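Local coordinates for putative riboflavin biosynthesis protein (Shewanella loihica, PDB 3KY8) that probably acts as a 5-amino-6-(5-phosphoribosylamino)uracil reductase in riboflavin biosynthesis, at residues I34-K37 and D42-H45. Sequence-based numbering, arbitrary orientation.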
# COMPACT_ATOMS: atom_id res chain seq x y z
N ILE A 34 2.01 -7.39 -6.05
CA ILE A 34 2.96 -8.43 -5.69
C ILE A 34 3.62 -9.10 -6.91
O ILE A 34 4.60 -9.81 -6.76
CB ILE A 34 2.29 -9.43 -4.73
CG1 ILE A 34 1.19 -10.27 -5.40
CG2 ILE A 34 1.75 -8.65 -3.57
CD1 ILE A 34 0.62 -11.41 -4.51
N ALA A 35 3.07 -8.88 -8.10
CA ALA A 35 3.74 -9.17 -9.35
C ALA A 35 3.39 -8.06 -10.34
O ALA A 35 2.39 -7.37 -10.18
CB ALA A 35 3.31 -10.57 -9.89
N ASP A 36 4.20 -7.87 -11.38
CA ASP A 36 3.89 -6.85 -12.40
C ASP A 36 2.93 -7.41 -13.42
O ASP A 36 2.48 -8.56 -13.28
CB ASP A 36 5.18 -6.32 -13.09
CG ASP A 36 5.93 -7.38 -13.93
OD1 ASP A 36 5.33 -8.41 -14.32
OD2 ASP A 36 7.14 -7.14 -14.18
N LYS A 37 2.62 -6.62 -14.45
CA LYS A 37 1.57 -6.99 -15.36
C LYS A 37 1.90 -8.21 -16.24
O LYS A 37 1.04 -8.73 -16.88
CB LYS A 37 1.00 -5.78 -16.15
CG LYS A 37 1.94 -4.68 -16.77
CD LYS A 37 1.25 -3.23 -16.59
CE LYS A 37 1.28 -2.31 -17.87
N ASP A 42 10.87 -8.99 -11.50
CA ASP A 42 12.13 -8.33 -11.84
C ASP A 42 12.32 -7.03 -11.05
O ASP A 42 13.44 -6.68 -10.69
CB ASP A 42 12.18 -8.00 -13.34
CG ASP A 42 12.12 -9.22 -14.24
OD1 ASP A 42 12.62 -10.31 -13.87
OD2 ASP A 42 11.57 -9.07 -15.35
N TRP A 43 11.22 -6.33 -10.79
CA TRP A 43 11.22 -5.12 -9.95
C TRP A 43 11.76 -5.32 -8.53
O TRP A 43 12.18 -4.35 -7.92
CB TRP A 43 9.81 -4.53 -9.88
CG TRP A 43 8.80 -5.49 -9.37
CD1 TRP A 43 8.13 -6.43 -10.09
CD2 TRP A 43 8.36 -5.62 -8.03
NE1 TRP A 43 7.29 -7.14 -9.28
CE2 TRP A 43 7.41 -6.67 -8.00
CE3 TRP A 43 8.66 -4.95 -6.84
CZ2 TRP A 43 6.76 -7.05 -6.87
CZ3 TRP A 43 8.01 -5.31 -5.70
CH2 TRP A 43 7.09 -6.38 -5.71
N LEU A 44 11.73 -6.55 -8.01
CA LEU A 44 12.40 -6.85 -6.76
C LEU A 44 13.87 -6.49 -6.90
O LEU A 44 14.46 -6.06 -5.95
CB LEU A 44 12.25 -8.31 -6.34
CG LEU A 44 10.85 -8.76 -5.92
CD1 LEU A 44 10.92 -10.22 -5.51
CD2 LEU A 44 10.31 -7.94 -4.79
N HIS A 45 14.45 -6.60 -8.09
CA HIS A 45 15.87 -6.21 -8.30
C HIS A 45 16.08 -4.70 -8.49
O HIS A 45 17.18 -4.28 -8.80
CB HIS A 45 16.51 -6.99 -9.48
CG HIS A 45 16.35 -8.48 -9.37
ND1 HIS A 45 16.92 -9.23 -8.35
CD2 HIS A 45 15.68 -9.36 -10.15
CE1 HIS A 45 16.60 -10.50 -8.51
NE2 HIS A 45 15.85 -10.61 -9.59
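The indole of Trp-43 lays the edge that runs from CD1 through NE1 to CZ2 along the backbone of Ile-34, Ala-35 and Asp-36. At one end Trp-43 CZ2 lies 3.5 Å from Ile-34 O, which sits in the ring plane and close to the outward direction of the CZ2 C-H. Further along, Trp-43 NE1 is 4.1 Å from Ala-35 CA, also at the edge. Asp-36 adds its CB, 4.2 Å from Trp-43 CD1. The first torsion of Trp-43, chi1 56°, sets CG between its own backbone N and carbonyl carbon and helps direct the indole at the other segment. Leu-44 CD2 sits over one face of the Trp-43 indole near the ring's margin, 3.6 Å from its plane. In the short 3-10 segment that carries both residues, His-45 N bonds to Asp-42 O at 2.8 Å.

Both segments belong to the long loop between strand 21-29 and helix 57-63 of a RibD C-terminal domain, whose fold is probably of the dihydrofolate reductase type. The indole fastens this loop to the central mixed sheet, touching Ile-157 and meeting Phe-155 edge-to-face on strand 149-158. Asp-36 OD1 holds the intervening turn, accepting hydrogen bonds from the backbone N of Arg-38 and Lys-40, while Trp-43 NE1 gives only a weak one to Lys-40 O.

Replacing Trp-43 by alanine removes the whole indole, which would probably open a gap beside the Ile-34 to Asp-36 backbone and leave Phe-155 without its edge-to-face mate. With no hydrogen bond directly joining the segments, their association rests on van der Waals contact and probably a weak C-H to carbonyl attraction at Ile-34 O.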